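Local coordinates for starch synthase I (Hordeum vulgare, PDB 4HLN), which belongs to the plant starch synthases, two-domain proteins of the glycosyltransferase class with a Rossmann-like fold in each half, at residues Ile189-Gly194 and Tyr239-Tyr244; Leu280-Arg285 and Gly317-Trp322. All coordinates share one frame; numbering follows the deposited sequence.

Contact 1: residues Ile189-Gly194 and Tyr239-Tyr244; sequences IPCFGG and YTLLCY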
ATOM      1  N   ILE A 189     -25.007  19.996   2.579  1.00 47.23           N
ATOM      2  CA  ILE A 189     -23.947  20.068   3.583  1.00 47.58           C
ATOM      3  C   ILE A 189     -23.661  21.506   3.998  1.00 45.96           C
ATOM      4  O   ILE A 189     -23.239  22.327   3.181  1.00 52.76           O
ATOM      5  CB  ILE A 189     -22.652  19.475   3.033  1.00 45.44           C
ATOM      6  CG1 ILE A 189     -22.914  18.067   2.477  1.00 45.00           C
ATOM      7  CG2 ILE A 189     -21.583  19.498   4.101  1.00 35.39           C
ATOM      8  CD1 ILE A 189     -21.818  17.548   1.532  1.00 46.06           C
ATOM      9  N   PRO A 190     -23.900  21.824   5.272  1.00 52.08           N
ATOM     10  CA  PRO A 190     -23.579  23.169   5.761  1.00 61.87           C
ATOM     11  C   PRO A 190     -22.079  23.268   6.074  1.00 59.77           C
ATOM     12  O   PRO A 190     -21.566  22.599   6.981  1.00 55.85           O
ATOM     13  CB  PRO A 190     -24.423  23.283   7.033  1.00 39.21           C
ATOM     14  CG  PRO A 190     -24.414  21.865   7.559  1.00 44.14           C
ATOM     15  CD  PRO A 190     -24.418  20.955   6.342  1.00 43.95           C
ATOM     16  N   CYS A 191     -21.382  24.082   5.291  1.00 51.37           N
ATOM     17  CA  CYS A 191     -19.957  24.308   5.481  1.00 48.27           C
ATOM     18  C   CYS A 191     -19.486  25.357   4.493  1.00 48.39           C
ATOM     19  O   CYS A 191     -20.227  25.753   3.598  1.00 57.33           O
ATOM     20  CB  CYS A 191     -19.157  23.014   5.291  1.00 48.51           C
ATOM     21  SG  CYS A 191     -19.169  22.344   3.595  1.00 57.70           S
ATOM     22  N   PHE A 192     -18.251  25.806   4.662  1.00 50.27           N
ATOM     23  CA  PHE A 192     -17.661  26.809   3.782  1.00 51.47           C
ATOM     24  C   PHE A 192     -18.561  27.992   3.477  1.00 61.88           C
ATOM     25  O   PHE A 192     -18.798  28.331   2.306  1.00 58.05           O
ATOM     26  CB  PHE A 192     -17.137  26.157   2.516  1.00 44.92           C
ATOM     27  CG  PHE A 192     -15.900  25.370   2.755  1.00 58.70           C
ATOM     28  CD1 PHE A 192     -14.644  25.941   2.520  1.00 44.82           C
ATOM     29  CD2 PHE A 192     -15.980  24.080   3.281  1.00 45.52           C
ATOM     30  CE1 PHE A 192     -13.484  25.230   2.772  1.00 31.56           C
ATOM     31  CE2 PHE A 192     -14.831  23.356   3.528  1.00 52.98           C
ATOM     32  CZ  PHE A 192     -13.569  23.934   3.273  1.00 53.74           C
ATOM     33  N   GLY A 193     -19.039  28.621   4.553  1.00 66.38           N
ATOM     34  CA  GLY A 193     -19.840  29.828   4.470  1.00 73.97           C
ATOM     35  C   GLY A 193     -21.065  29.630   3.602  1.00 75.82           C
ATOM     36  O   GLY A 193     -21.291  30.364   2.637  1.00 85.39           O
ATOM     37  N   GLY A 194     -21.855  28.624   3.941  1.00 61.81           N
ATOM     38  CA  GLY A 194     -23.045  28.344   3.178  1.00 65.84           C
ATOM     39  C   GLY A 194     -23.502  26.910   3.278  1.00 69.95           C
ATOM     40  O   GLY A 194     -23.294  26.220   4.290  1.00 64.13           O
ATOM     41  N   TYR A 239     -12.825  17.775  -0.497  1.00 33.82           N
ATOM     42  CA  TYR A 239     -12.737  16.532   0.245  1.00 34.24           C
ATOM     43  C   TYR A 239     -13.493  16.563   1.571  1.00 37.82           C
ATOM     44  O   TYR A 239     -13.862  15.528   2.116  1.00 41.19           O
ATOM     45  CB  TYR A 239     -11.283  16.081   0.342  1.00 35.95           C
ATOM     46  CG  TYR A 239     -10.808  15.722  -1.032  1.00 41.57           C
ATOM     47  CD1 TYR A 239      -9.922  16.532  -1.726  1.00 37.07           C
ATOM     48  CD2 TYR A 239     -11.325  14.600  -1.681  1.00 46.51           C
ATOM     49  CE1 TYR A 239      -9.523  16.203  -3.028  1.00 37.37           C
ATOM     50  CE2 TYR A 239     -10.935  14.259  -2.956  1.00 42.98           C
ATOM     51  CZ  TYR A 239     -10.030  15.058  -3.632  1.00 45.67           C
ATOM     52  OH  TYR A 239      -9.657  14.699  -4.912  1.00 41.17           O
ATOM     53  N   THR A 240     -13.763  17.769   2.046  1.00 36.77           N
ATOM     54  CA  THR A 240     -14.743  17.986   3.099  1.00 39.92           C
ATOM     55  C   THR A 240     -16.127  17.485   2.647  1.00 41.96           C
ATOM     56  O   THR A 240     -16.825  16.800   3.402  1.00 39.17           O
ATOM     57  CB  THR A 240     -14.788  19.488   3.491  1.00 34.93           C
ATOM     58  OG1 THR A 240     -13.549  19.838   4.109  1.00 40.29           O
ATOM     59  CG2 THR A 240     -15.905  19.798   4.475  1.00 26.73           C
ATOM     60  N   LEU A 241     -16.511  17.810   1.412  1.00 35.86           N
ATOM     61  CA  LEU A 241     -17.797  17.368   0.884  1.00 37.43           C
ATOM     62  C   LEU A 241     -17.833  15.852   0.863  1.00 42.69           C
ATOM     63  O   LEU A 241     -18.822  15.230   1.282  1.00 37.47           O
ATOM     64  CB  LEU A 241     -18.034  17.896  -0.526  1.00 34.31           C
ATOM     65  CG  LEU A 241     -18.182  19.404  -0.681  1.00 45.21           C
ATOM     66  CD1 LEU A 241     -18.503  19.780  -2.126  1.00 42.68           C
ATOM     67  CD2 LEU A 241     -19.222  19.954   0.272  1.00 37.50           C
ATOM     68  N   LEU A 242     -16.733  15.274   0.381  1.00 32.47           N
ATOM     69  CA  LEU A 242     -16.599  13.835   0.270  1.00 31.74           C
ATOM     70  C   LEU A 242     -16.912  13.196   1.607  1.00 42.72           C
ATOM     71  O   LEU A 242     -17.636  12.208   1.678  1.00 46.24           O
ATOM     72  CB  LEU A 242     -15.177  13.456  -0.142  1.00 26.52           C
ATOM     73  CG  LEU A 242     -14.986  11.943  -0.124  1.00 34.39           C
ATOM     74  CD1 LEU A 242     -16.046  11.256  -1.006  1.00 34.03           C
ATOM     75  CD2 LEU A 242     -13.598  11.540  -0.540  1.00 40.00           C
ATOM     76  N   CYS A 243     -16.367  13.779   2.671  1.00 34.49           N
ATOM     77  CA  CYS A 243     -16.439  13.171   3.985  1.00 29.24           C
ATOM     78  C   CYS A 243     -17.834  13.254   4.592  1.00 41.56           C
ATOM     79  O   CYS A 243     -18.338  12.265   5.108  1.00 42.33           O
ATOM     80  CB  CYS A 243     -15.386  13.780   4.909  1.00 37.73           C
ATOM     81  SG  CYS A 243     -13.694  13.171   4.592  1.00 44.42           S
ATOM     82  N   TYR A 244     -18.466  14.421   4.516  1.00 37.40           N
ATOM     83  CA  TYR A 244     -19.854  14.550   4.948  1.00 33.86           C
ATOM     84  C   TYR A 244     -20.776  13.564   4.205  1.00 42.12           C
ATOM     85  O   TYR A 244     -21.624  12.901   4.809  1.00 48.80           O
ATOM     86  CB  TYR A 244     -20.356  15.985   4.750  1.00 27.26           C
ATOM     87  CG  TYR A 244     -20.006  16.923   5.880  1.00 37.10           C
ATOM     88  CD1 TYR A 244     -20.776  16.955   7.043  1.00 33.23           C
ATOM     89  CD2 TYR A 244     -18.907  17.790   5.785  1.00 42.38           C
ATOM     90  CE1 TYR A 244     -20.471  17.807   8.080  1.00 39.88           C
ATOM     91  CE2 TYR A 244     -18.583  18.650   6.824  1.00 36.65           C
ATOM     92  CZ  TYR A 244     -19.368  18.650   7.970  1.00 45.35           C
ATOM     93  OH  TYR A 244     -19.074  19.484   9.015  1.00 39.40           O
TER

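Contact 2: residues Leu280-Arg285 and Gly317-Trp322; sequences LAAKYR and GLPPEW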
ATOM      1  N   LEU A 280     -17.921  11.306  12.652  1.00 31.94           N
ATOM      2  CA  LEU A 280     -18.588  10.295  13.464  1.00 39.67           C
ATOM      3  C   LEU A 280     -18.571  10.719  14.927  1.00 41.14           C
ATOM      4  O   LEU A 280     -19.598  10.719  15.605  1.00 43.19           O
ATOM      5  CB  LEU A 280     -17.899   8.949  13.313  1.00 33.07           C
ATOM      6  CG  LEU A 280     -17.977   8.365  11.910  1.00 35.13           C
ATOM      7  CD1 LEU A 280     -17.215   7.064  11.844  1.00 38.15           C
ATOM      8  CD2 LEU A 280     -19.420   8.175  11.501  1.00 29.96           C
ATOM      9  N   ALA A 281     -17.392  11.111  15.393  1.00 32.62           N
ATOM     10  CA  ALA A 281     -17.188  11.458  16.789  1.00 27.96           C
ATOM     11  C   ALA A 281     -17.820  12.798  17.208  1.00 36.29           C
ATOM     12  O   ALA A 281     -18.251  12.966  18.352  1.00 41.68           O
ATOM     13  CB  ALA A 281     -15.710  11.443  17.100  1.00 21.89           C
ATOM     14  N   ALA A 282     -17.899  13.740  16.282  1.00 40.22           N
ATOM     15  CA  ALA A 282     -18.329  15.090  16.618  1.00 42.42           C
ATOM     16  C   ALA A 282     -19.814  15.314  16.332  1.00 45.30           C
ATOM     17  O   ALA A 282     -20.531  15.931  17.118  1.00 47.53           O
ATOM     18  CB  ALA A 282     -17.466  16.117  15.857  1.00 23.34           C
ATOM     19  N   LYS A 283     -20.262  14.813  15.189  1.00 38.67           N
ATOM     20  CA  LYS A 283     -21.589  15.115  14.699  1.00 40.83           C
ATOM     21  C   LYS A 283     -22.617  14.000  14.968  1.00 43.56           C
ATOM     22  O   LYS A 283     -23.789  14.291  15.162  1.00 44.90           O
ATOM     23  CB  LYS A 283     -21.498  15.492  13.212  1.00 50.93           C
ATOM     24  CG  LYS A 283     -22.746  15.231  12.376  1.00 55.33           C
ATOM     25  CD  LYS A 283     -22.625  15.905  10.999  1.00 63.19           C
ATOM     26  CE  LYS A 283     -23.842  15.673  10.115  1.00 54.43           C
ATOM     27  NZ  LYS A 283     -25.104  15.989  10.832  1.00 59.94           N
ATOM     28  N   TYR A 284     -22.185  12.738  15.018  1.00 38.81           N
ATOM     29  CA  TYR A 284     -23.143  11.629  15.126  1.00 36.48           C
ATOM     30  C   TYR A 284     -23.245  10.932  16.487  1.00 41.28           C
ATOM     31  O   TYR A 284     -24.331  10.840  17.060  1.00 40.50           O
ATOM     32  CB  TYR A 284     -22.902  10.595  14.030  1.00 30.27           C
ATOM     33  CG  TYR A 284     -23.087  11.146  12.630  1.00 37.56           C
ATOM     34  CD1 TYR A 284     -24.338  11.154  12.030  1.00 31.81           C
ATOM     35  CD2 TYR A 284     -22.011  11.657  11.906  1.00 37.12           C
ATOM     36  CE1 TYR A 284     -24.528  11.658  10.748  1.00 26.92           C
ATOM     37  CE2 TYR A 284     -22.186  12.158  10.623  1.00 31.11           C
ATOM     38  CZ  TYR A 284     -23.454  12.150  10.047  1.00 42.08           C
ATOM     39  OH  TYR A 284     -23.659  12.634   8.775  1.00 53.10           O
ATOM     40  N   ARG A 285     -22.132  10.428  17.001  1.00 33.00           N
ATOM     41  CA  ARG A 285     -22.185   9.647  18.238  1.00 34.41           C
ATOM     42  C   ARG A 285     -22.721  10.409  19.450  1.00 41.09           C
ATOM     43  O   ARG A 285     -23.394   9.839  20.297  1.00 46.40           O
ATOM     44  CB  ARG A 285     -20.822   9.036  18.561  1.00 20.25           C
ATOM     45  CG  ARG A 285     -20.359   8.072  17.526  1.00 27.64           C
ATOM     46  CD  ARG A 285     -19.510   6.996  18.129  1.00 33.51           C
ATOM     47  NE  ARG A 285     -18.795   6.303  17.067  1.00 49.95           N
ATOM     48  CZ  ARG A 285     -17.553   6.594  16.701  1.00 53.63           C
ATOM     49  NH1 ARG A 285     -16.865   7.545  17.329  1.00 60.31           N
ATOM     50  NH2 ARG A 285     -16.994   5.910  15.723  1.00 51.48           N
ATOM     51  N   GLY A 317     -17.364  23.415   9.336  1.00 49.97           N
ATOM     52  CA  GLY A 317     -18.670  23.170   9.918  1.00 42.10           C
ATOM     53  C   GLY A 317     -18.731  22.236  11.124  1.00 44.06           C
ATOM     54  O   GLY A 317     -19.798  21.740  11.459  1.00 52.36           O
ATOM     55  N   LEU A 318     -17.593  21.978  11.761  1.00 48.84           N
ATOM     56  CA  LEU A 318     -17.552  21.264  13.035  1.00 47.94           C
ATOM     57  C   LEU A 318     -17.698  22.229  14.197  1.00 50.31           C
ATOM     58  O   LEU A 318     -17.484  23.427  14.045  1.00 66.19           O
ATOM     59  CB  LEU A 318     -16.213  20.563  13.196  1.00 52.42           C
ATOM     60  CG  LEU A 318     -15.859  19.474  12.199  1.00 54.69           C
ATOM     61  CD1 LEU A 318     -14.371  19.213  12.289  1.00 40.98           C
ATOM     62  CD2 LEU A 318     -16.656  18.213  12.481  1.00 51.86           C
ATOM     63  N   PRO A 319     -18.037  21.713  15.380  1.00 54.12           N
ATOM     64  CA  PRO A 319     -18.114  22.614  16.542  1.00 52.59           C
ATOM     65  C   PRO A 319     -16.735  23.087  17.016  1.00 48.93           C
ATOM     66  O   PRO A 319     -15.725  22.474  16.720  1.00 50.85           O
ATOM     67  CB  PRO A 319     -18.801  21.754  17.613  1.00 45.67           C
ATOM     68  CG  PRO A 319     -19.503  20.655  16.832  1.00 44.12           C
ATOM     69  CD  PRO A 319     -18.596  20.382  15.665  1.00 47.52           C
ATOM     70  N   PRO A 320     -16.695  24.187  17.761  1.00 59.92           N
ATOM     71  CA  PRO A 320     -15.435  24.784  18.216  1.00 53.79           C
ATOM     72  C   PRO A 320     -14.552  23.903  19.105  1.00 45.07           C
ATOM     73  O   PRO A 320     -13.335  24.051  19.035  1.00 54.23           O
ATOM     74  CB  PRO A 320     -15.913  26.010  18.994  1.00 53.33           C
ATOM     75  CG  PRO A 320     -17.225  26.363  18.334  1.00 48.53           C
ATOM     76  CD  PRO A 320     -17.852  25.030  18.108  1.00 56.74           C
ATOM     77  N   GLU A 321     -15.139  23.028  19.918  1.00 39.99           N
ATOM     78  CA  GLU A 321     -14.386  22.215  20.881  1.00 43.97           C
ATOM     79  C   GLU A 321     -13.516  21.220  20.164  1.00 47.96           C
ATOM     80  O   GLU A 321     -12.538  20.706  20.725  1.00 63.77           O
ATOM     81  CB  GLU A 321     -15.326  21.432  21.809  1.00 53.74           C
ATOM     82  CG  GLU A 321     -16.548  22.209  22.253  1.00 73.86           C
ATOM     83  CD  GLU A 321     -17.665  22.148  21.231  1.00 85.04           C
ATOM     84  OE1 GLU A 321     -18.088  21.019  20.891  1.00 81.08           O
ATOM     85  OE2 GLU A 321     -18.113  23.222  20.766  1.00 89.54           O
ATOM     86  N   TRP A 322     -13.888  20.947  18.919  1.00 29.74           N
ATOM     87  CA  TRP A 322     -13.199  19.944  18.117  1.00 51.79           C
ATOM     88  C   TRP A 322     -11.929  20.433  17.455  1.00 52.18           C
ATOM     89  O   TRP A 322     -11.162  19.632  16.932  1.00 45.91           O
ATOM     90  CB  TRP A 322     -14.144  19.300  17.101  1.00 39.58           C
ATOM     91  CG  TRP A 322     -15.007  18.346  17.798  1.00 45.47           C
ATOM     92  CD1 TRP A 322     -16.272  18.566  18.246  1.00 44.54           C
ATOM     93  CD2 TRP A 322     -14.652  17.023  18.215  1.00 48.56           C
ATOM     94  NE1 TRP A 322     -16.743  17.445  18.885  1.00 43.93           N
ATOM     95  CE2 TRP A 322     -15.769  16.484  18.884  1.00 49.90           C
ATOM     96  CE3 TRP A 322     -13.506  16.231  18.066  1.00 43.85           C
ATOM     97  CZ2 TRP A 322     -15.775  15.191  19.417  1.00 43.95           C
ATOM     98  CZ3 TRP A 322     -13.514  14.941  18.589  1.00 47.75           C
ATOM     99  CH2 TRP A 322     -14.644  14.432  19.253  1.00 45.47           C
TER

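Contact 1: residues Ile189-Gly194 and Tyr239-Tyr244
Ile189, at the end of edge strand 181-190, reaches helix 235-252 with both of its branches. CG2, anti to the backbone N (chi1 of CG1 -53°), lies over one face of the Tyr244 ring, 3.8 Å from the ring centroid and 25° off its normal, a CH-pi contact displaced toward the CG side. The other branch carries CD1 to Leu241 CD2 at 3.8 Å. A beta-branched residue suits this place: it fits an extended backbone and offers two apolar arms to helix residues three positions apart, about one turn. Cys191 then leaves the strand, and its small, apolar SG comes within 4.1 Å of Leu241 CD2. Phe192, in the turn, presents its ring edge to Thr240: CE2 lies 3.8 Å from Thr240 OG1 and equally far from Thr240 CG2. This ring also packs edge-to-face with Phe237 of the same helix. Cys191 N bonds to Gly194 O at 3.0 Å; at Gly194 a CB would jam against the preceding carbonyl O. The strand end and helix thus meet through apolar and CH-pi packing, while the hydroxyls bond to backbone carbonyls outside the two segments, Thr240 OG1 to Gln236 O and Tyr244 OH to Leu316 O.

Contact 2: residues Leu280-Arg285 and Gly317-Trp322
Ala282 sets its methyl over the indole of Trp322, where the C-terminal part of helix 276-284 in the Rossmann-like N-terminal half meets a proline-rich loop and the short 3-10 turn that follows. CB stands 3.4 Å from the centroid of the five-membered ring and 12° off its normal, a CH-pi contact almost straight above the pyrrole part. A methyl is well suited here, because it lets the helix backbone approach the flat ring closely: Ala282 CA itself is 3.6 Å from Trp322 NE1. Trp322 has CG anti to its carbonyl carbon (chi1 -76°), and a chi2 of 97° turns the plane of the indole so that one face meets the helix. The six-membered part extends along the helix to Ala281, whose CB touches CH2 at 3.8 Å; a second small residue lets this larger lobe lie close to the helix.

Leu318 and Pro319 border the same methyl. Although the CB of Leu318 is not directed at the helix, its extended chain brings CD2 to 4.1 Å from Ala282 CB, and the same side chain also touches Val278 and Leu279 of that helix. The rigid ring of Pro319 adds a looser contact through CD. Pro319 O accepts a hydrogen bond from Trp322 N, which helps fix the 3-10 turn that carries the indole, and is also hydrogen-bonded to Tyr313 OH. The backbone carbonyl of Ala281 approaches the indole obliquely, with its O atom 3.5 Å from Trp322 CZ2.

In the fold
Contact 1 closes before contact 2 opens along the chain, and their centres lie about 13 Å apart on the same side of the molecule, about 28 and 30 Å from its centre. All four segments belong to the starch synthase catalytic domain. Contact 1 joins the outermost strand 181-190 of the nine-stranded mixed sheet to helix 235-252; contact 2 joins helix 276-284 to the loop that precedes helix 323-326. The two helices pack on each other, Tyr244 resting against Leu279 and Lys283, and the Tyr244 hydroxyl also lies near the backbone of Gly317 and Leu318. Edge strand, two helices and loop therefore pack together in series, with Tyr244 the shared side chain, away from the centre of the chain.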